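Local coordinates for protein cellulose 1,4-beta-cellobiosidase (Thermobifida fusca, PDB 4JJJ) that probably cleaves cellulose chains to release cellobiose, this piece being the family 48 glycoside hydrolase catalytic domain of a longer, multidomain cellulase, at residues R316-N328 against I373-Y385. The protein carries 1 engineered substitution. Numbering follows the deposited sequence. Where two conformers were deposited one is given.
Sequences RIGSSSSHQGYQN and IAGGATNSWKGSY. With BGC (beta-D-glucopyranose), chain D.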
ATOM      1  N   ARG A 316      14.286   9.480  10.730  1.00  7.90           N
ATOM      2  CA  ARG A 316      13.581   8.229  10.310  1.00  7.62           C
ATOM      3  C   ARG A 316      12.508   7.954  11.302  1.00  7.43           C
ATOM      4  O   ARG A 316      12.672   8.175  12.548  1.00  8.68           O
ATOM      5  CB  ARG A 316      14.505   7.021  10.247  1.00  6.68           C
ATOM      6  CG  ARG A 316      15.627   7.186   9.229  1.00  7.21           C
ATOM      7  CD  ARG A 316      16.571   6.014   9.123  1.00  7.62           C
ATOM      8  NE  ARG A 316      17.620   6.404   8.195  1.00  7.45           N
ATOM      9  CZ  ARG A 316      18.667   5.678   7.834  1.00  8.67           C
ATOM     10  NH1 ARG A 316      18.888   4.447   8.290  1.00  9.13           N
ATOM     11  NH2 ARG A 316      19.529   6.188   6.973  1.00  8.70           N
ATOM     12  N   ILE A 317      11.379   7.393  10.789  1.00  6.68           N
ATOM     13  CA  ILE A 317      10.255   6.956  11.624  1.00  6.60           C
ATOM     14  C   ILE A 317       9.809   5.610  11.123  1.00  6.73           C
ATOM     15  O   ILE A 317       9.861   5.385   9.906  1.00  6.05           O
ATOM     16  CB  ILE A 317       9.104   7.930  11.717  1.00  6.79           C
ATOM     17  CG1 ILE A 317       8.497   8.245  10.294  1.00  7.10           C
ATOM     18  CG2 ILE A 317       9.538   9.282  12.387  1.00  6.90           C
ATOM     19  CD1 ILE A 317       7.422   9.322  10.209  1.00  7.48           C
ATOM     20  N   GLY A 318       9.328   4.758  12.027  1.00  6.27           N
ATOM     21  CA  GLY A 318       8.478   3.605  11.702  1.00  6.01           C
ATOM     22  C   GLY A 318       7.096   4.079  11.627  1.00  6.26           C
ATOM     23  O   GLY A 318       6.796   5.197  11.275  1.00  6.27           O
ATOM     24  N   SER A 319       6.134   3.198  11.980  1.00  6.13           N
ATOM     25  CA  SER A 319       4.761   3.600  12.161  1.00  6.94           C
ATOM     26  C   SER A 319       4.095   2.680  13.151  1.00  7.02           C
ATOM     27  O   SER A 319       4.452   1.504  13.218  1.00  6.94           O
ATOM     28  CB  SER A 319       3.995   3.874  10.891  1.00  6.97           C
ATOM     29  OG  SER A 319       3.400   2.719  10.438  1.00  6.39           O
ATOM     30  N   SER A 320       3.129   3.174  13.896  1.00  6.40           N
ATOM     31  CA  SER A 320       2.638   2.482  15.065  1.00  6.93           C
ATOM     32  C   SER A 320       1.391   1.612  14.856  1.00  5.99           C
ATOM     33  O   SER A 320       1.080   0.777  15.733  1.00  5.49           O
ATOM     34  CB  SER A 320       2.266   3.515  16.131  1.00  6.93           C
ATOM     35  OG  SER A 320       3.435   4.255  16.502  1.00  7.96           O
ATOM     36  N   SER A 321       0.746   1.770  13.711  0.70  5.29           N
ATOM     37  CA  SER A 321      -0.560   1.113  13.478  0.70  5.05           C
ATOM     38  C   SER A 321      -0.420   0.177  12.290  0.70  5.02           C
ATOM     39  O   SER A 321       0.207   0.568  11.242  0.70  5.49           O
ATOM     40  CB  SER A 321      -1.626   2.135  13.202  0.70  4.96           C
ATOM     41  OG  SER A 321      -2.877   1.519  13.063  0.70  4.37           O
ATOM     42  N   SER A 322      -0.992  -1.022  12.424  1.00  4.88           N
ATOM     43  CA  SER A 322      -0.868  -2.097  11.422  1.00  4.74           C
ATOM     44  C   SER A 322      -2.216  -2.610  11.057  1.00  5.14           C
ATOM     45  O   SER A 322      -3.130  -2.705  11.906  1.00  4.97           O
ATOM     46  CB  SER A 322       0.055  -3.243  11.890  1.00  4.96           C
ATOM     47  OG  SER A 322       1.381  -2.813  12.189  1.00  5.87           O
ATOM     48  N   HIS A 323      -2.401  -2.867   9.748  1.00  4.42           N
ATOM     49  CA  HIS A 323      -3.641  -3.258   9.150  1.00  4.58           C
ATOM     50  C   HIS A 323      -3.517  -4.690   8.630  1.00  4.42           C
ATOM     51  O   HIS A 323      -2.561  -5.024   7.959  1.00  4.15           O
ATOM     52  CB  HIS A 323      -3.923  -2.252   8.021  1.00  4.68           C
ATOM     53  CG  HIS A 323      -5.253  -2.335   7.344  1.00  4.60           C
ATOM     54  ND1 HIS A 323      -5.755  -3.474   6.715  1.00  4.43           N
ATOM     55  CD2 HIS A 323      -6.205  -1.393   7.150  1.00  5.09           C
ATOM     56  CE1 HIS A 323      -6.894  -3.209   6.128  1.00  4.67           C
ATOM     57  NE2 HIS A 323      -7.205  -1.937   6.404  1.00  5.01           N
ATOM     58  N   GLN A 324      -4.529  -5.508   8.849  1.00  4.35           N
ATOM     59  CA  GLN A 324      -4.512  -6.892   8.403  1.00  4.21           C
ATOM     60  C   GLN A 324      -4.203  -7.027   6.910  1.00  4.42           C
ATOM     61  O   GLN A 324      -3.559  -7.965   6.417  1.00  5.21           O
ATOM     62  CB  GLN A 324      -5.862  -7.590   8.672  1.00  4.33           C
ATOM     63  CG  GLN A 324      -7.106  -7.001   8.005  1.00  4.40           C
ATOM     64  CD  GLN A 324      -7.436  -7.578   6.663  1.00  4.36           C
ATOM     65  OE1 GLN A 324      -6.957  -8.661   6.309  1.00  4.89           O
ATOM     66  NE2 GLN A 324      -8.248  -6.862   5.867  1.00  4.50           N
ATOM     67  N   GLY A 325      -4.713  -6.110   6.134  1.00  4.45           N
ATOM     68  CA  GLY A 325      -4.592  -6.150   4.661  1.00  4.13           C
ATOM     69  C   GLY A 325      -3.203  -5.997   4.161  1.00  4.26           C
ATOM     70  O   GLY A 325      -2.959  -6.334   2.940  1.00  4.71           O
ATOM     71  N   TYR A 326      -2.294  -5.486   4.976  1.00  4.24           N
ATOM     72  CA  TYR A 326      -0.874  -5.312   4.630  1.00  4.29           C
ATOM     73  C   TYR A 326      -0.037  -6.534   4.925  1.00  4.67           C
ATOM     74  O   TYR A 326       1.057  -6.683   4.451  1.00  5.26           O
ATOM     75  CB  TYR A 326      -0.223  -4.101   5.328  1.00  4.31           C
ATOM     76  CG  TYR A 326      -0.602  -2.762   4.733  1.00  4.32           C
ATOM     77  CD1 TYR A 326      -1.832  -2.486   4.197  1.00  4.74           C
ATOM     78  CD2 TYR A 326       0.325  -1.735   4.878  1.00  4.09           C
ATOM     79  CE1 TYR A 326      -2.113  -1.232   3.706  1.00  4.82           C
ATOM     80  CE2 TYR A 326       0.084  -0.468   4.355  1.00  5.16           C
ATOM     81  CZ  TYR A 326      -1.103  -0.226   3.785  1.00  4.89           C
ATOM     82  OH  TYR A 326      -1.332   1.019   3.240  1.00  6.73           O
ATOM     83  N   GLN A 327      -0.518  -7.401   5.839  1.00  4.04           N
ATOM     84  CA  GLN A 327       0.390  -8.435   6.296  1.00  4.38           C
ATOM     85  C   GLN A 327       0.718  -9.411   5.187  1.00  4.69           C
ATOM     86  O   GLN A 327      -0.119  -9.633   4.307  1.00  4.36           O
ATOM     87  CB  GLN A 327      -0.156  -9.187   7.523  1.00  4.44           C
ATOM     88  CG  GLN A 327      -0.677  -8.264   8.658  1.00  4.61           C
ATOM     89  CD  GLN A 327       0.374  -7.204   9.042  1.00  4.90           C
ATOM     90  OE1 GLN A 327       0.052  -5.966   8.911  1.00  6.68           O
ATOM     91  NE2 GLN A 327       1.515  -7.555   9.312  1.00  4.45           N
ATOM     92  N   ASN A 328       1.888 -10.009   5.283  1.00  4.70           N
ATOM     93  CA  ASN A 328       2.329 -10.853   4.197  1.00  4.53           C
ATOM     94  C   ASN A 328       3.104 -11.996   4.769  1.00  5.24           C
ATOM     95  O   ASN A 328       4.333 -11.964   4.858  1.00  5.04           O
ATOM     96  CB  ASN A 328       3.147 -10.071   3.169  1.00  4.71           C
ATOM     97  CG  ASN A 328       3.243 -10.784   1.861  1.00  4.88           C
ATOM     98  OD1 ASN A 328       3.384 -12.001   1.816  1.00  5.90           O
ATOM     99  ND2 ASN A 328       3.118 -10.035   0.753  1.00  4.98           N
ATOM    100  N   ILE A 373     -11.597 -10.768   8.429  1.00  5.41           N
ATOM    101  CA  ILE A 373     -10.462 -10.287   9.235  1.00  5.31           C
ATOM    102  C   ILE A 373     -10.570  -8.812   9.564  1.00  5.05           C
ATOM    103  O   ILE A 373     -10.567  -7.942   8.661  1.00  5.50           O
ATOM    104  CB  ILE A 373      -9.118 -10.626   8.625  1.00  5.27           C
ATOM    105  CG1 ILE A 373      -9.080 -12.083   8.049  1.00  5.47           C
ATOM    106  CG2 ILE A 373      -7.976 -10.337   9.580  1.00  5.62           C
ATOM    107  CD1 ILE A 373      -9.322 -13.218   9.021  1.00  6.04           C
ATOM    108  N   ALA A 374     -10.711  -8.536  10.845  1.00  4.76           N
ATOM    109  CA  ALA A 374     -10.902  -7.128  11.311  1.00  5.00           C
ATOM    110  C   ALA A 374      -9.644  -6.312  11.191  1.00  5.11           C
ATOM    111  O   ALA A 374      -8.564  -6.806  10.782  1.00  5.16           O
ATOM    112  CB  ALA A 374     -11.402  -7.124  12.718  1.00  4.63           C
ATOM    113  N   GLY A 375      -9.729  -5.032  11.555  1.00  5.55           N
ATOM    114  CA  GLY A 375      -8.792  -4.049  11.028  1.00  5.64           C
ATOM    115  C   GLY A 375      -7.354  -4.199  11.412  1.00  6.54           C
ATOM    116  O   GLY A 375      -6.467  -4.310  10.556  1.00  5.68           O
ATOM    117  N   GLY A 376      -7.055  -4.088  12.699  1.00  5.96           N
ATOM    118  CA  GLY A 376      -5.676  -4.095  13.148  1.00  5.38           C
ATOM    119  C   GLY A 376      -5.456  -3.585  14.556  1.00  5.32           C
ATOM    120  O   GLY A 376      -6.385  -3.648  15.389  1.00  6.05           O
ATOM    121  N   ALA A 377      -4.316  -3.040  14.806  1.00  5.67           N
ATOM    122  CA  ALA A 377      -4.025  -2.534  16.127  1.00  5.91           C
ATOM    123  C   ALA A 377      -2.915  -1.499  16.025  1.00  6.38           C
ATOM    124  O   ALA A 377      -2.133  -1.393  15.092  1.00  6.41           O
ATOM    125  CB  ALA A 377      -3.510  -3.671  17.024  1.00  6.35           C
ATOM    126  N   THR A 378      -2.863  -0.649  17.059  1.00  6.53           N
ATOM    127  CA  THR A 378      -1.866   0.401  17.129  1.00  6.45           C
ATOM    128  C   THR A 378      -1.206   0.620  18.488  1.00  6.87           C
ATOM    129  O   THR A 378      -1.864   0.388  19.570  1.00  7.40           O
ATOM    130  CB  THR A 378      -2.473   1.794  16.706  1.00  7.36           C
ATOM    131  OG1 THR A 378      -1.417   2.756  16.678  1.00  7.10           O
ATOM    132  CG2 THR A 378      -3.527   2.211  17.626  1.00  7.78           C
ATOM    133  N   ASN A 379       0.075   0.973  18.435  1.00  7.04           N
ATOM    134  CA  ASN A 379       0.807   1.365  19.682  1.00  7.86           C
ATOM    135  C   ASN A 379       0.643   2.876  20.017  1.00  8.17           C
ATOM    136  O   ASN A 379       1.238   3.371  20.971  1.00  8.27           O
ATOM    137  CB  ASN A 379       2.313   1.052  19.565  1.00  7.50           C
ATOM    138  CG  ASN A 379       3.008   1.049  20.920  1.00  7.45           C
ATOM    139  OD1 ASN A 379       2.576   0.365  21.795  1.00  8.40           O
ATOM    140  ND2 ASN A 379       4.070   1.724  21.029  1.00  7.16           N
ATOM    141  N   SER A 380       0.012   3.626  19.141  1.00  7.80           N
ATOM    142  CA  SER A 380      -0.165   5.076  19.336  1.00  7.65           C
ATOM    143  C   SER A 380      -1.590   5.434  19.039  1.00  7.81           C
ATOM    144  O   SER A 380      -1.994   5.715  17.892  1.00  8.03           O
ATOM    145  CB  SER A 380       0.742   5.863  18.456  1.00  8.22           C
ATOM    146  OG  SER A 380       0.700   7.286  18.682  1.00  7.98           O
ATOM    147  N   TRP A 381      -2.461   5.421  20.085  1.00  8.57           N
ATOM    148  CA  TRP A 381      -3.819   5.776  19.856  1.00  9.47           C
ATOM    149  C   TRP A 381      -3.973   7.209  19.267  1.00 10.74           C
ATOM    150  O   TRP A 381      -3.490   8.175  19.834  1.00 10.69           O
ATOM    151  CB  TRP A 381      -4.613   5.610  21.190  1.00  9.04           C
ATOM    152  CG  TRP A 381      -6.061   5.512  20.984  1.00  9.04           C
ATOM    153  CD1 TRP A 381      -6.996   6.435  21.386  1.00  9.77           C
ATOM    154  CD2 TRP A 381      -6.803   4.468  20.327  1.00 10.41           C
ATOM    155  NE1 TRP A 381      -8.244   6.041  20.969  1.00 11.00           N
ATOM    156  CE2 TRP A 381      -8.143   4.838  20.315  1.00 10.29           C
ATOM    157  CE3 TRP A 381      -6.445   3.255  19.729  1.00 10.17           C
ATOM    158  CZ2 TRP A 381      -9.147   4.020  19.754  1.00 10.83           C
ATOM    159  CZ3 TRP A 381      -7.400   2.452  19.179  1.00 11.23           C
ATOM    160  CH2 TRP A 381      -8.764   2.835  19.198  1.00 11.20           C
ATOM    161  N   LYS A 382      -4.735   7.298  18.185  1.00 11.13           N
ATOM    162  CA  LYS A 382      -5.058   8.517  17.483  1.00 12.44           C
ATOM    163  C   LYS A 382      -3.785   9.149  16.968  1.00 11.94           C
ATOM    164  O   LYS A 382      -3.731  10.379  16.627  1.00 13.58           O
ATOM    165  CB  LYS A 382      -5.867   9.459  18.345  1.00 16.02           C
ATOM    166  CG  LYS A 382      -7.282   8.928  18.468  1.00 18.00           C
ATOM    167  CD  LYS A 382      -8.006   9.765  19.468  1.00 24.33           C
ATOM    168  CE  LYS A 382      -9.428   9.271  19.556  1.00 30.25           C
ATOM    169  NZ  LYS A 382     -10.161  10.073  20.595  1.00 37.63           N
ATOM    170  N   GLY A 383      -2.726   8.400  16.940  1.00 10.59           N
ATOM    171  CA  GLY A 383      -1.423   8.981  16.523  1.00 10.25           C
ATOM    172  C   GLY A 383      -0.798  10.067  17.405  1.00 10.96           C
ATOM    173  O   GLY A 383       0.124  10.742  16.951  1.00 11.52           O
ATOM    174  N   SER A 384      -1.160  10.054  18.670  1.00 10.25           N
ATOM    175  CA  SER A 384      -0.596  10.973  19.664  1.00 10.50           C
ATOM    176  C   SER A 384      -0.436  10.248  21.015  1.00 10.17           C
ATOM    177  O   SER A 384      -0.397  10.879  22.062  1.00 10.80           O
ATOM    178  CB  SER A 384      -1.409  12.230  19.781  1.00 13.44           C
ATOM    179  OG  SER A 384      -2.757  11.928  20.187  1.00 15.28           O
ATOM    180  N   TYR A 385      -0.316   8.919  21.010  1.00 10.38           N
ATOM    181  CA  TYR A 385      -0.198   8.118  22.204  1.00  9.68           C
ATOM    182  C   TYR A 385      -1.368   8.480  23.185  1.00 11.05           C
ATOM    183  O   TYR A 385      -1.083   8.643  24.390  1.00 13.79           O
ATOM    184  CB  TYR A 385       1.180   8.214  22.877  1.00 10.42           C
ATOM    185  CG  TYR A 385       2.296   7.838  21.895  1.00  9.23           C
ATOM    186  CD1 TYR A 385       2.525   6.542  21.553  1.00  9.00           C
ATOM    187  CD2 TYR A 385       3.032   8.814  21.232  1.00  9.36           C
ATOM    188  CE1 TYR A 385       3.460   6.215  20.539  1.00  8.48           C
ATOM    189  CE2 TYR A 385       3.962   8.501  20.244  1.00  8.69           C
ATOM    190  CZ  TYR A 385       4.174   7.177  19.917  1.00  9.42           C
ATOM    191  OH  TYR A 385       5.101   6.913  18.955  1.00  8.67           O
TER
HETATM  192  C2  BGC D   3       3.997  11.029   9.105  1.00  7.41           C
HETATM  193  C3  BGC D   3       4.708  12.277   9.585  1.00  8.54           C
HETATM  194  C4  BGC D   3       5.868  12.666   8.686  1.00  8.23           C
HETATM  195  C5  BGC D   3       5.465  12.683   7.234  1.00  7.76           C
HETATM  196  C6  BGC D   3       6.560  12.868   6.252  1.00  7.59           C
HETATM  197  C1  BGC D   3       3.629  11.207   7.611  1.00  7.57           C
HETATM  198  O2  BGC D   3       2.849  10.704   9.878  1.00  8.34           O
HETATM  199  O3  BGC D   3       5.181  12.077  10.944  1.00  9.13           O
HETATM  200  O4  BGC D   3       6.231  14.026   9.102  1.00  8.53           O
HETATM  201  O5  BGC D   3       4.816  11.427   6.867  1.00  7.85           O
HETATM  202  O6  BGC D   3       6.074  12.981   4.928  1.00  7.13           O
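A two-stranded antiparallel ladder, at one margin of a small four-stranded sheet, joins Ser321-His323 to Gly376-Thr378; the short strand axes run at 174° to one another. Ser322 and Ala377 form the hydrogen-bonded pair: Ser322 N reaches Ala377 O at 2.9 Å, and Ala377 N returns a longer bond to Ser322 O. The non-hydrogen-bonded pairs are Ser321 with Thr378 and His323 with Gly376. At Gly376 a side chain could not be fitted, because its CB would run into Ser322 O, and the CA instead lies 3.2 Å from that oxygen in a CA-H...O contact. One further backbone bond flanks the ladder at each end. Gln324 N gives a 2.8 Å bond to Gly375 O, which also lies over one face of the His323 ring, while Asn379 N bonds to Ser320 O from 42° out of the carbonyl plane. Thr378 opens an ST turn, its OG1 accepting from Ser380 N at 3.0 Å; with OG1 trans to the backbone N (chi1 -175°), the same oxygen also packs on Ser321 CB. Next to this turn Ser320 CB meets Ser380 CB at 3.6 Å, and Asp269 binds Ser320 OG, Asn379 ND2 and Tyr385 OH. At the far end, Gln324 crosses Ile373 at a slant: its CB lies 3.6 Å from Ile373 CG2, and the chain bends at chi2 to lay the amide by Ile373 CB, with NE2 bonded to Asn412. Substituting an alanine for Gln324 would probably leave Asn412 OD1 without this donor and open a gap beside Ile373. Ile317, at the end of the preceding strand, touches a bound glucose with CD1; the antiparallel edge strand thus follows closely on a segment lining the glycan-binding cleft of the (alpha/alpha)6 family 48 fold.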